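PDB 3FIQ: odorant-binding protein 1F from Rattus norvegicus, which is a secreted lipocalin that probably binds a wide variety of small odorant molecules in the nasal epithelium. Local coordinates for residues Lys52-Val57 / Thr65-Gly70; Gly14-Leu19 / Gln40-Gly45; Val22-Glu27 / Lys110-Ile115; Gly84-His89 / Phe100-Val105. All blocks are in the same frame, centred on the assembly; numbering follows the deposited sequence.

Contact 1 of 4, residues Lys52-Val57 / Thr65-Gly70. With EDO (1,2-ethanediol), chain E.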
loop_
_atom_site.group_PDB
_atom_site.type_symbol
_atom_site.label_atom_id
_atom_site.label_comp_id
_atom_site.label_asym_id
_atom_site.label_seq_id
_atom_site.Cartn_x
_atom_site.Cartn_y
_atom_site.Cartn_z
ATOM N N LYS A 52 4.886 -2.614 11.462
ATOM C CA LYS A 52 6.014 -1.930 10.859
ATOM C C LYS A 52 6.106 -2.266 9.398
ATOM O O LYS A 52 6.219 -3.452 9.040
ATOM C CB LYS A 52 7.290 -2.404 11.553
ATOM C CG LYS A 52 7.598 -1.742 12.902
ATOM C CD LYS A 52 6.865 -2.319 14.027
ATOM C CE LYS A 52 7.200 -3.811 14.295
ATOM N NZ LYS A 52 6.216 -4.236 15.327
ATOM N N ILE A 53 6.078 -1.257 8.539
ATOM C CA ILE A 53 6.202 -1.479 7.112
ATOM C C ILE A 53 7.458 -0.773 6.639
ATOM O O ILE A 53 7.612 0.403 6.828
ATOM C CB ILE A 53 4.963 -0.947 6.381
ATOM C CG1 ILE A 53 3.680 -1.635 6.879
ATOM C CG2 ILE A 53 5.163 -1.125 4.882
ATOM C CD1 ILE A 53 2.425 -1.041 6.232
ATOM N N ILE A 54 8.349 -1.521 5.978
ATOM C CA ILE A 54 9.562 -0.946 5.380
ATOM C C ILE A 54 9.275 -0.895 3.883
ATOM O O ILE A 54 8.786 -1.884 3.282
ATOM C CB ILE A 54 10.794 -1.809 5.653
ATOM C CG1 ILE A 54 11.069 -1.796 7.157
ATOM C CG2 ILE A 54 12.007 -1.276 4.866
ATOM C CD1 ILE A 54 12.144 -2.809 7.602
ATOM N N PHE A 55 9.543 0.251 3.273
ATOM C CA PHE A 55 9.332 0.447 1.840
ATOM C C PHE A 55 10.361 1.403 1.287
ATOM O O PHE A 55 11.029 2.102 2.039
ATOM C CB PHE A 55 7.920 0.989 1.564
ATOM C CG PHE A 55 7.604 2.327 2.131
ATOM C CD1 PHE A 55 7.021 2.419 3.386
ATOM C CD2 PHE A 55 7.764 3.501 1.392
ATOM C CE1 PHE A 55 6.673 3.699 3.915
ATOM C CE2 PHE A 55 7.349 4.720 1.892
ATOM C CZ PHE A 55 6.839 4.834 3.164
ATOM N N ASN A 56 10.547 1.355 -0.006
ATOM C CA ASN A 56 11.406 2.307 -0.688
ATOM C C ASN A 56 10.593 3.246 -1.525
ATOM O O ASN A 56 9.556 2.890 -2.071
ATOM C CB ASN A 56 12.479 1.603 -1.582
ATOM C CG ASN A 56 13.581 1.058 -0.750
ATOM O OD1 ASN A 56 14.474 1.824 -0.313
ATOM N ND2 ASN A 56 13.510 -0.202 -0.453
ATOM N N VAL A 57 11.139 4.452 -1.737
ATOM C CA VAL A 57 10.685 5.333 -2.792
ATOM C C VAL A 57 11.911 5.564 -3.615
ATOM O O VAL A 57 13.023 5.460 -3.130
ATOM C CB VAL A 57 10.068 6.702 -2.292
ATOM C CG1 VAL A 57 8.809 6.460 -1.510
ATOM C CG2 VAL A 57 11.073 7.569 -1.576
ATOM N N THR A 65 15.012 4.403 1.588
ATOM C CA THR A 65 14.246 3.472 2.399
ATOM C C THR A 65 13.551 4.211 3.546
ATOM O O THR A 65 14.137 5.056 4.220
ATOM C CB THR A 65 15.165 2.379 2.981
ATOM O OG1 THR A 65 15.853 1.690 1.942
ATOM C CG2 THR A 65 14.347 1.312 3.651
ATOM N N HIS A 66 12.297 3.866 3.745
ATOM C CA HIS A 66 11.444 4.410 4.797
ATOM C C HIS A 66 10.853 3.319 5.649
ATOM O O HIS A 66 10.620 2.168 5.216
ATOM C CB HIS A 66 10.283 5.173 4.142
ATOM C CG HIS A 66 10.699 6.400 3.410
ATOM N ND1 HIS A 66 10.782 7.612 4.068
ATOM C CD2 HIS A 66 11.039 6.641 2.131
ATOM C CE1 HIS A 66 11.144 8.542 3.207
ATOM N NE2 HIS A 66 11.375 7.970 2.042
ATOM N N THR A 67 10.540 3.674 6.903
ATOM C CA THR A 67 9.785 2.781 7.747
ATOM C C THR A 67 8.651 3.596 8.316
ATOM O O THR A 67 8.839 4.720 8.745
ATOM C CB THR A 67 10.588 2.239 8.951
ATOM O OG1 THR A 67 11.777 1.644 8.491
ATOM C CG2 THR A 67 9.762 1.248 9.696
ATOM N N VAL A 68 7.451 3.014 8.335
ATOM C CA VAL A 68 6.300 3.598 9.054
ATOM C C VAL A 68 5.846 2.557 10.043
ATOM O O VAL A 68 5.989 1.353 9.822
ATOM C CB VAL A 68 5.118 4.041 8.193
ATOM C CG1 VAL A 68 5.496 5.179 7.366
ATOM C CG2 VAL A 68 4.605 2.921 7.303
ATOM N N VAL A 69 5.303 3.002 11.170
ATOM C CA VAL A 69 4.656 2.132 12.128
ATOM C C VAL A 69 3.200 2.486 12.172
ATOM O O VAL A 69 2.826 3.542 12.602
ATOM C CB VAL A 69 5.271 2.257 13.525
ATOM C CG1 VAL A 69 4.670 1.266 14.514
ATOM C CG2 VAL A 69 6.780 2.047 13.474
ATOM N N GLY A 70 2.347 1.566 11.703
ATOM C CA GLY A 70 0.907 1.735 11.860
ATOM C C GLY A 70 0.453 1.232 13.207
ATOM O O GLY A 70 0.849 0.208 13.707
HETATM C C1 EDO E . 14.268 4.642 9.037
HETATM O O1 EDO E . 12.916 4.636 9.448
HETATM C C2 EDO E . 14.185 4.338 7.536
HETATM O O2 EDO E . 13.865 2.926 7.208
#
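The carbonyl oxygen of Phe55 receives the backbone amide of His66 in a nearly straight hydrogen bond, His66 N to Phe55 O 2.8 Å, and Thr65 CA brings a weaker C-H...O contact to the same oxygen. Phe55 N returns the bond to His66 O, and Ile53 and Val68 repeat the exchange two residues along. Between these hydrogen-bonded pairs, Ile54 and Thr67 form a non-hydrogen-bonded one.

On the face holding Ile53, Phe55, His66 and Val68, the phenyl ring and His66 carry most of the packing. With Phe55 CG held between the backbone N and the carbonyl carbon (chi1 63°), the ring reaches across the partner strand: His66 CB lies over one ring face, 3.6 Å from Phe55 CZ, while Val68 CG1 meets the edge in the ring plane, 3.9 Å from Phe55 CE1. The imidazole is nearly parallel to the phenyl, at 20°, but slid aside, so the CH-pi contact of CB matters more than any stack. Tyr82 closes edge-to-face on both rings. Were the Phe55 ring cut back to an alanine, a gap would probably open next to Tyr82 and His66 CB would lose the ring face it packs on. On the other face, Thr67 OG1 shares a hydrogen bond with O2 of a bound 1,2-ethanediol, 2.8 Å away. A mostly buried, largely apolar face backed by a more solvent-facing one is typical of a β-hairpin in the wall of a lipocalin barrel.

Contact 2 of 4, residues Gly14-Leu19 / Gln40-Gly45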
loop_
_atom_site.group_PDB
_atom_site.type_symbol
_atom_site.label_atom_id
_atom_site.label_comp_id
_atom_site.label_asym_id
_atom_site.label_seq_id
_atom_site.Cartn_x
_atom_site.Cartn_y
_atom_site.Cartn_z
ATOM N N GLY A 14 7.082 -10.829 7.027
ATOM C CA GLY A 14 7.943 -11.293 5.958
ATOM C C GLY A 14 8.113 -10.252 4.879
ATOM O O GLY A 14 7.652 -9.118 5.063
ATOM N N ASP A 15 8.722 -10.655 3.767
ATOM C CA ASP A 15 8.950 -9.734 2.669
ATOM C C ASP A 15 7.687 -9.613 1.827
ATOM O O ASP A 15 6.959 -10.584 1.613
ATOM C CB ASP A 15 10.065 -10.303 1.807
ATOM C CG ASP A 15 11.441 -10.250 2.448
ATOM O OD1 ASP A 15 11.707 -9.523 3.401
ATOM O OD2 ASP A 15 12.329 -10.969 1.894
ATOM N N TRP A 16 7.479 -8.402 1.300
ATOM C CA TRP A 16 6.346 -8.070 0.438
ATOM C C TRP A 16 6.857 -7.084 -0.561
ATOM O O TRP A 16 7.815 -6.365 -0.327
ATOM C CB TRP A 16 5.205 -7.397 1.218
ATOM C CG TRP A 16 4.452 -8.332 2.124
ATOM C CD1 TRP A 16 4.818 -8.652 3.378
ATOM C CD2 TRP A 16 3.276 -9.091 1.832
ATOM N NE1 TRP A 16 3.938 -9.542 3.891
ATOM C CE2 TRP A 16 2.984 -9.835 2.948
ATOM C CE3 TRP A 16 2.414 -9.159 0.737
ATOM C CZ2 TRP A 16 1.858 -10.677 3.037
ATOM C CZ3 TRP A 16 1.324 -9.964 0.813
ATOM C CH2 TRP A 16 1.040 -10.720 1.938
ATOM N N ARG A 17 6.188 -7.025 -1.693
ATOM C CA ARG A 17 6.474 -6.043 -2.712
ATOM C C ARG A 17 5.200 -5.408 -3.156
ATOM O O ARG A 17 4.103 -5.901 -2.916
ATOM C CB ARG A 17 7.081 -6.726 -3.970
ATOM C CG ARG A 17 6.139 -7.703 -4.698
ATOM C CD ARG A 17 6.852 -8.607 -5.719
ATOM N NE ARG A 17 7.458 -7.839 -6.763
ATOM C CZ ARG A 17 8.420 -8.224 -7.601
ATOM N NH1 ARG A 17 8.909 -9.460 -7.575
ATOM N NH2 ARG A 17 8.891 -7.346 -8.496
ATOM N N THR A 18 5.326 -4.244 -3.786
ATOM C CA THR A 18 4.161 -3.559 -4.331
ATOM C C THR A 18 4.001 -3.924 -5.770
ATOM O O THR A 18 4.905 -3.686 -6.603
ATOM C CB THR A 18 4.317 -2.069 -4.226
ATOM O OG1 THR A 18 4.511 -1.684 -2.870
ATOM C CG2 THR A 18 3.050 -1.345 -4.748
ATOM N N LEU A 19 2.803 -4.406 -6.106
ATOM C CA LEU A 19 2.469 -4.723 -7.494
ATOM C C LEU A 19 1.791 -3.595 -8.233
ATOM O O LEU A 19 2.208 -3.246 -9.342
ATOM C CB LEU A 19 1.587 -5.973 -7.557
ATOM C CG LEU A 19 2.156 -7.254 -6.941
ATOM C CD1 LEU A 19 1.267 -8.455 -7.264
ATOM C CD2 LEU A 19 3.521 -7.515 -7.465
ATOM N N GLN A 40 8.885 -3.434 0.909
ATOM C CA GLN A 40 9.923 -4.421 1.141
ATOM C C GLN A 40 9.567 -5.449 2.194
ATOM O O GLN A 40 9.896 -6.642 2.052
ATOM C CB GLN A 40 11.211 -3.672 1.495
ATOM C CG GLN A 40 12.420 -4.609 1.665
ATOM C CD GLN A 40 13.687 -3.817 1.845
ATOM O OE1 GLN A 40 14.136 -3.567 2.981
ATOM N NE2 GLN A 40 14.255 -3.410 0.741
ATOM N N HIS A 41 8.975 -5.029 3.317
ATOM C CA HIS A 41 8.789 -5.934 4.449
ATOM C C HIS A 41 7.716 -5.434 5.352
ATOM O O HIS A 41 7.523 -4.218 5.470
ATOM C CB HIS A 41 10.130 -6.015 5.245
ATOM C CG HIS A 41 10.233 -7.144 6.227
ATOM N ND1 HIS A 41 9.821 -7.010 7.541
ATOM C CD2 HIS A 41 10.660 -8.441 6.091
ATOM C CE1 HIS A 41 10.000 -8.175 8.165
ATOM N NE2 HIS A 41 10.536 -9.033 7.333
ATOM N N MET A 42 7.014 -6.365 6.006
ATOM C CA MET A 42 6.043 -6.044 7.061
ATOM C C MET A 42 6.290 -6.877 8.259
ATOM O O MET A 42 6.687 -8.077 8.176
ATOM C CB MET A 42 4.631 -6.254 6.553
ATOM C CG MET A 42 4.246 -5.353 5.423
ATOM S SD MET A 42 2.461 -5.126 5.130
ATOM C CE MET A 42 2.055 -6.687 4.399
ATOM N N GLU A 43 6.049 -6.285 9.443
ATOM C CA GLU A 43 6.203 -7.052 10.653
ATOM C C GLU A 43 5.282 -6.548 11.739
ATOM O O GLU A 43 5.274 -5.359 12.016
ATOM C CB GLU A 43 7.635 -6.977 11.145
ATOM C CG GLU A 43 7.915 -7.702 12.408
ATOM C CD GLU A 43 9.274 -7.315 12.996
ATOM O OE1 GLU A 43 9.977 -6.421 12.456
ATOM O OE2 GLU A 43 9.602 -7.876 14.040
ATOM N N CYS A 44 4.485 -7.412 12.365
ATOM C CA CYS A 44 3.797 -6.996 13.567
ATOM C C CYS A 44 3.895 -8.058 14.639
ATOM O O CYS A 44 4.343 -9.182 14.365
ATOM C CB CYS A 44 2.343 -6.631 13.331
ATOM S SG CYS A 44 1.364 -7.866 12.321
ATOM N N GLY A 45 3.428 -7.712 15.845
ATOM C CA GLY A 45 3.474 -8.597 16.986
ATOM C C GLY A 45 2.091 -8.913 17.457
ATOM O O GLY A 45 1.141 -8.792 16.719
#
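Met42 sets its methyl group over the indole face of Trp16, a CH-pi contact, with CE almost straight above the five-membered ring and 3.5 Å from Trp16 NE1. The side chain bends at its last torsion (chi3 -74°), which turns CE down onto the ring and leaves SD higher, 4.8 Å from the ring centroid, in a more distant Met-aromatic contact. The rotation of the indole is fixed by NE1, which is hydrogen-bonded to Val12 O, and Lys120 adds a cation-pi contact.

Gly14, Asp15 and Trp16 form the G-X-W signature of the first lipocalin strand, whose tryptophan packs at the closed end of the barrel. Gly14 suits its place because its backbone angles would jam a side chain against the preceding carbonyl. It pairs with Met42 through two backbone bonds, Gly14 N to Met42 O and Met42 N to Gly14 O, both 3.0 Å.

On the other face of the sheet the imidazole of His41 is approached from two directions. Gly14 O stands over one ring face, 3.3 Å from His41 CD2, while Asp15 OD1 comes to the edge in the ring plane, 3.1 Å from that same carbon. The carboxylate is turned 73° from the ring. Beyond this pair the strands part: Trp16 N reaches Gln40 O from well above the carbonyl plane, at 3.1 Å. On the other edge of strand 38-44, toward strand 50-59, Gln40 and His41 both face Ile54, a classic β bulge.

Contact 3 of 4, residues Val22-Glu27 / Lys110-Ile115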
loop_
_atom_site.group_PDB
_atom_site.type_symbol
_atom_site.label_atom_id
_atom_site.label_comp_id
_atom_site.label_asym_id
_atom_site.label_seq_id
_atom_site.Cartn_x
_atom_site.Cartn_y
_atom_site.Cartn_z
ATOM N N VAL A 22 -3.254 2.443 -7.109
ATOM C CA VAL A 22 -4.144 3.324 -7.845
ATOM C C VAL A 22 -4.649 4.399 -6.889
ATOM O O VAL A 22 -4.856 4.130 -5.706
ATOM C CB VAL A 22 -5.236 2.572 -8.490
ATOM C CG1 VAL A 22 -6.111 1.954 -7.527
ATOM C CG2 VAL A 22 -6.031 3.477 -9.483
ATOM N N ALA A 23 -4.781 5.640 -7.325
ATOM C CA ALA A 23 -5.158 6.709 -6.402
ATOM C C ALA A 23 -5.946 7.774 -7.163
ATOM O O ALA A 23 -5.838 7.834 -8.370
ATOM C CB ALA A 23 -3.962 7.346 -5.750
ATOM N N ASP A 24 -6.761 8.575 -6.471
ATOM C CA ASP A 24 -7.507 9.608 -7.164
ATOM C C ASP A 24 -6.758 10.879 -7.439
ATOM O O ASP A 24 -7.249 11.682 -8.231
ATOM C CB ASP A 24 -8.824 9.936 -6.418
ATOM C CG ASP A 24 -8.640 10.344 -5.034
ATOM O OD1 ASP A 24 -7.532 10.287 -4.494
ATOM O OD2 ASP A 24 -9.688 10.646 -4.386
ATOM N N ASN A 25 -5.579 11.067 -6.865
ATOM C CA ASN A 25 -4.647 12.163 -7.168
ATOM C C ASN A 25 -3.402 11.491 -7.769
ATOM O O ASN A 25 -2.549 10.947 -7.056
ATOM C CB ASN A 25 -4.302 12.988 -5.931
ATOM C CG ASN A 25 -5.445 13.841 -5.437
ATOM O OD1 ASN A 25 -5.780 13.853 -4.222
ATOM N ND2 ASN A 25 -6.124 14.515 -6.372
ATOM N N VAL A 26 -3.271 11.460 -9.090
ATOM C CA VAL A 26 -2.270 10.591 -9.701
ATOM C C VAL A 26 -0.849 11.009 -9.386
ATOM O O VAL A 26 0.046 10.159 -9.348
ATOM C CB VAL A 26 -2.460 10.466 -11.261
ATOM C CG1 VAL A 26 -2.172 11.699 -11.931
ATOM C CG2 VAL A 26 -1.653 9.321 -11.802
ATOM N N GLU A 27 -0.614 12.310 -9.206
ATOM C CA GLU A 27 0.711 12.779 -8.911
ATOM C C GLU A 27 1.245 12.137 -7.647
ATOM O O GLU A 27 2.462 12.038 -7.465
ATOM C CB GLU A 27 0.749 14.290 -8.807
ATOM C CG GLU A 27 0.118 14.866 -7.636
ATOM C CD GLU A 27 -1.403 15.027 -7.729
ATOM O OE1 GLU A 27 -2.093 14.688 -8.767
ATOM O OE2 GLU A 27 -1.836 15.602 -6.701
ATOM N N LYS A 110 -4.759 18.177 1.448
ATOM C CA LYS A 110 -5.295 17.507 0.289
ATOM C C LYS A 110 -5.502 16.036 0.661
ATOM O O LYS A 110 -4.608 15.363 1.187
ATOM C CB LYS A 110 -4.345 17.619 -0.885
ATOM C CG LYS A 110 -4.840 16.986 -2.179
ATOM C CD LYS A 110 -3.773 16.992 -3.269
ATOM C CE LYS A 110 -3.876 18.184 -4.181
ATOM N NZ LYS A 110 -3.534 17.775 -5.612
ATOM N N GLU A 111 -6.671 15.532 0.358
ATOM C CA GLU A 111 -6.981 14.120 0.627
ATOM C C GLU A 111 -6.867 13.284 -0.601
ATOM O O GLU A 111 -7.429 13.614 -1.652
ATOM C CB GLU A 111 -8.426 14.018 1.099
ATOM C CG GLU A 111 -8.768 12.669 1.697
ATOM C CD GLU A 111 -10.207 12.608 2.264
ATOM O OE1 GLU A 111 -10.567 13.545 3.032
ATOM O OE2 GLU A 111 -10.942 11.625 1.933
ATOM N N THR A 112 -6.159 12.147 -0.481
ATOM C CA THR A 112 -5.959 11.203 -1.542
ATOM C C THR A 112 -6.405 9.824 -1.046
ATOM O O THR A 112 -6.025 9.356 0.031
ATOM C CB THR A 112 -4.472 11.125 -1.964
ATOM O OG1 THR A 112 -3.977 12.442 -2.285
ATOM C CG2 THR A 112 -4.226 10.219 -3.179
ATOM N N ASN A 113 -7.251 9.212 -1.839
ATOM C CA ASN A 113 -7.699 7.824 -1.659
ATOM C C ASN A 113 -6.865 6.890 -2.508
ATOM O O ASN A 113 -6.748 7.094 -3.691
ATOM C CB ASN A 113 -9.195 7.718 -1.990
ATOM C CG ASN A 113 -10.051 8.151 -0.783
ATOM O OD1 ASN A 113 -10.471 7.329 -0.001
ATOM N ND2 ASN A 113 -10.228 9.435 -0.607
ATOM N N VAL A 114 -6.376 5.804 -1.917
ATOM C CA VAL A 114 -5.391 4.920 -2.521
ATOM C C VAL A 114 -5.785 3.459 -2.308
ATOM O O VAL A 114 -6.264 3.076 -1.247
ATOM C CB VAL A 114 -4.026 5.129 -1.857
ATOM C CG1 VAL A 114 -2.940 4.276 -2.553
ATOM C CG2 VAL A 114 -3.593 6.600 -1.836
ATOM N N ILE A 115 -5.619 2.637 -3.332
ATOM C CA ILE A 115 -5.611 1.204 -3.194
ATOM C C ILE A 115 -4.215 0.760 -3.584
ATOM O O ILE A 115 -3.717 1.119 -4.637
ATOM C CB ILE A 115 -6.707 0.465 -3.961
ATOM C CG1 ILE A 115 -8.037 0.958 -3.458
ATOM C CG2 ILE A 115 -6.514 -1.097 -3.791
ATOM C CD1 ILE A 115 -9.232 0.415 -4.383
HETATM O O HOH W 1 -9.575 11.941 -2.138
#
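Val22 and Ile115 hold the tight end of this contact, exchanging backbone bonds of 2.8 Å (Val22 N to Ile115 O) and 2.9 Å (Ile115 N to Val22 O). Their side chains lie alongside each other, Val22 CG1 against Ile115 CB, and on the other face the methyl of Ala23 meets Val114 CG2. Where the first strand ends, Asp24 prolongs the ladder with its side chain. Its CG, lodged between the backbone N and the carbonyl carbon (chi1 57°), folds the carboxylate back so that OD1 accepts Asn113 N at 2.9 Å on its syn side, while Asp24 N still bonds to Asn113 O. The second oxygen, OD2, accepts a hydrogen bond from a water 2.6 Å away, which also donates to Glu111 O and accepts from Asn113 ND2. With an alanine in place of Asp24, the backbone N-H of Asn113 would probably be left without its acceptor and the water would lose one of its three partners. Farther out the contact is looser: a salt bridge from Lys110 NZ to Glu27 OE2, 3.0 Å, joins two exposed side chains arriving from opposite directions. Leu132 and Leu135 of helix 126-138 cover Ile115, and strand 97-105 pairs with the far edge of strand 111-119 through Asn102 and Asn104.

Contact 4 of 4, residues Gly84-His89 / Phe100-Val105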
loop_
_atom_site.group_PDB
_atom_site.type_symbol
_atom_site.label_atom_id
_atom_site.label_comp_id
_atom_site.label_asym_id
_atom_site.label_seq_id
_atom_site.Cartn_x
_atom_site.Cartn_y
_atom_site.Cartn_z
ATOM N N GLY A 84 2.076 13.503 5.673
ATOM C CA GLY A 84 0.802 13.798 6.253
ATOM C C GLY A 84 0.310 12.656 7.089
ATOM O O GLY A 84 1.132 12.001 7.740
ATOM N N ARG A 85 -0.999 12.510 7.164
ATOM C CA ARG A 85 -1.614 11.522 8.062
ATOM C C ARG A 85 -2.249 10.420 7.199
ATOM O O ARG A 85 -2.905 10.741 6.196
ATOM C CB ARG A 85 -2.695 12.196 8.948
ATOM C CG ARG A 85 -3.351 11.236 9.997
ATOM C CD ARG A 85 -2.348 10.890 11.027
ATOM N NE ARG A 85 -2.914 10.335 12.246
ATOM C CZ ARG A 85 -2.209 9.838 13.242
ATOM N NH1 ARG A 85 -0.885 9.776 13.160
ATOM N NH2 ARG A 85 -2.836 9.320 14.300
ATOM N N ASN A 86 -2.121 9.138 7.595
ATOM C CA ASN A 86 -2.658 8.021 6.841
ATOM C C ASN A 86 -3.556 7.195 7.739
ATOM O O ASN A 86 -3.228 6.939 8.889
ATOM C CB ASN A 86 -1.496 7.153 6.287
ATOM C CG ASN A 86 -0.591 7.971 5.430
ATOM O OD1 ASN A 86 -0.816 8.126 4.239
ATOM N ND2 ASN A 86 0.463 8.540 6.065
ATOM N N TYR A 87 -4.596 6.708 7.119
ATOM C CA TYR A 87 -5.581 5.825 7.665
ATOM C C TYR A 87 -5.739 4.635 6.684
ATOM O O TYR A 87 -6.289 4.790 5.584
ATOM C CB TYR A 87 -6.902 6.540 7.796
ATOM C CG TYR A 87 -6.858 7.850 8.489
ATOM C CD1 TYR A 87 -6.628 9.017 7.797
ATOM C CD2 TYR A 87 -7.125 7.933 9.829
ATOM C CE1 TYR A 87 -6.599 10.230 8.429
ATOM C CE2 TYR A 87 -7.072 9.148 10.521
ATOM C CZ TYR A 87 -6.820 10.299 9.797
ATOM O OH TYR A 87 -6.789 11.505 10.389
ATOM N N PHE A 88 -5.220 3.467 7.069
ATOM C CA PHE A 88 -5.237 2.345 6.162
ATOM C C PHE A 88 -5.828 1.084 6.725
ATOM O O PHE A 88 -5.836 0.862 7.928
ATOM C CB PHE A 88 -3.842 2.129 5.543
ATOM C CG PHE A 88 -2.770 1.638 6.455
ATOM C CD1 PHE A 88 -1.901 2.516 7.113
ATOM C CD2 PHE A 88 -2.581 0.264 6.591
ATOM C CE1 PHE A 88 -0.882 2.020 7.899
ATOM C CE2 PHE A 88 -1.552 -0.215 7.383
ATOM C CZ PHE A 88 -0.698 0.640 7.992
ATOM N N HIS A 89 -6.391 0.251 5.854
ATOM C CA HIS A 89 -6.978 -0.999 6.310
ATOM C C HIS A 89 -6.955 -2.022 5.178
ATOM O O HIS A 89 -6.666 -1.688 4.032
ATOM C CB HIS A 89 -8.407 -0.780 6.895
ATOM C CG HIS A 89 -9.468 -0.383 5.909
ATOM N ND1 HIS A 89 -9.572 0.871 5.356
ATOM C CD2 HIS A 89 -10.517 -1.081 5.414
ATOM C CE1 HIS A 89 -10.625 0.923 4.550
ATOM N NE2 HIS A 89 -11.195 -0.254 4.549
ATOM N N PHE A 100 -4.711 -3.134 0.202
ATOM C CA PHE A 100 -4.883 -2.136 1.230
ATOM C C PHE A 100 -5.604 -0.938 0.655
ATOM O O PHE A 100 -5.400 -0.547 -0.455
ATOM C CB PHE A 100 -3.521 -1.597 1.714
ATOM C CG PHE A 100 -2.737 -2.566 2.567
ATOM C CD1 PHE A 100 -3.044 -2.748 3.876
ATOM C CD2 PHE A 100 -1.618 -3.223 2.044
ATOM C CE1 PHE A 100 -2.281 -3.583 4.681
ATOM C CE2 PHE A 100 -0.864 -4.083 2.863
ATOM C CZ PHE A 100 -1.230 -4.242 4.206
ATOM N N HIS A 101 -6.447 -0.317 1.468
ATOM C CA HIS A 101 -7.016 0.963 1.179
ATOM C C HIS A 101 -6.373 1.945 2.147
ATOM O O HIS A 101 -6.190 1.647 3.336
ATOM C CB HIS A 101 -8.499 0.973 1.445
ATOM C CG HIS A 101 -9.135 2.276 1.149
ATOM N ND1 HIS A 101 -9.537 3.150 2.138
ATOM C CD2 HIS A 101 -9.487 2.849 -0.019
ATOM C CE1 HIS A 101 -10.071 4.219 1.581
ATOM N NE2 HIS A 101 -10.054 4.063 0.281
ATOM N N ASN A 102 -5.883 3.067 1.617
ATOM C CA ASN A 102 -5.299 4.132 2.422
ATOM C C ASN A 102 -5.928 5.483 2.051
ATOM O O ASN A 102 -6.225 5.751 0.906
ATOM C CB ASN A 102 -3.790 4.230 2.242
ATOM C CG ASN A 102 -3.150 5.300 3.139
ATOM O OD1 ASN A 102 -2.309 6.159 2.647
ATOM N ND2 ASN A 102 -3.446 5.292 4.362
ATOM N N VAL A 103 -6.222 6.294 3.066
ATOM C CA VAL A 103 -6.571 7.676 2.907
ATOM C C VAL A 103 -5.380 8.453 3.474
ATOM O O VAL A 103 -4.996 8.319 4.660
ATOM C CB VAL A 103 -7.843 8.069 3.674
ATOM C CG1 VAL A 103 -8.087 9.548 3.442
ATOM C CG2 VAL A 103 -8.978 7.188 3.125
ATOM N N ASN A 104 -4.772 9.236 2.621
ATOM C CA ASN A 104 -3.679 10.190 3.002
ATOM C C ASN A 104 -4.182 11.567 2.987
ATOM O O ASN A 104 -4.825 12.031 2.009
ATOM C CB ASN A 104 -2.535 10.036 2.038
ATOM C CG ASN A 104 -1.445 11.057 2.204
ATOM O OD1 ASN A 104 -1.454 12.079 1.521
ATOM N ND2 ASN A 104 -0.497 10.823 3.131
ATOM N N VAL A 105 -3.938 12.290 4.107
ATOM C CA VAL A 105 -4.218 13.723 4.178
ATOM C C VAL A 105 -2.934 14.439 4.299
ATOM O O VAL A 105 -2.222 14.311 5.296
ATOM C CB VAL A 105 -5.141 14.049 5.343
ATOM C CG1 VAL A 105 -5.441 15.513 5.386
ATOM C CG2 VAL A 105 -6.417 13.167 5.281
HETATM O O HOH W 2 -8.744 3.668 4.827
#
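Asn86 OD1 takes a hydrogen bond from Asn104 ND2 at 2.9 Å, the two amides lying side by side and pointing the same way. The donor N-H stays in the amide plane of Asn104 but meets the Asn86 oxygen from above its carbonyl plane. Asn102 OD1 also lies 2.9 Å from Asn86 OD1, two acceptors side by side with no bond between them.

Farther along the same face, the edge of Phe88 turns toward the face of Phe100 in an offset edge-to-face pair, centroids 6.0 Å apart and planes at 81°. On the opposite face, the rings of His89 and His101 meet rim to rim. A water joins them, 3.0 Å from His89 ND1 and 2.9 Å from His101 ND1, and donates to Tyr87 O at 2.8 Å. His89 CG stands between its backbone N and carbonyl carbon (chi1 68°), which turns ND1 toward the water, so that the water lies at the ring edge, in its plane.

A second shell sets these groups. Asn86 ND2 bonds to Thr80 O and Tyr82 O, Asn104 ND2 also to Ser83 O, and Tyr78 meets the ring of Phe88. Beneath them run the paired backbone bonds of the hairpin 85-93/97-105, part of the lipocalin barrel wall. Since the water spends one proton on Tyr87 O, it can give at most one more, so one of the two ND1 atoms is likely to act as donor.

Overall arrangement
All four contacts are steps around one antiparallel lipocalin barrel. Contacts 1 and 2 share an edge, strand 38-44 pairing with strand 50-59, as in the probable hydrogen bond from Lys52 N to Glu43 O at 2.8 Å. Contacts 3 and 4 adjoin in the same way, with Thr112 N lying 2.8 Å from Asn104 O. Across the interior, where lipocalins generally hold their ligands, Ile53 CD1 of contact 1 touches Phe88 CZ of contact 4 at 4.0 Å, and Met42 SD of contact 2 meets Phe100 CZ of contact 4 at 3.9 Å. Contacts 2 and 3 both use strand 14-23, yet their centres stand about 22 Å apart on opposite sides of the chain's centre.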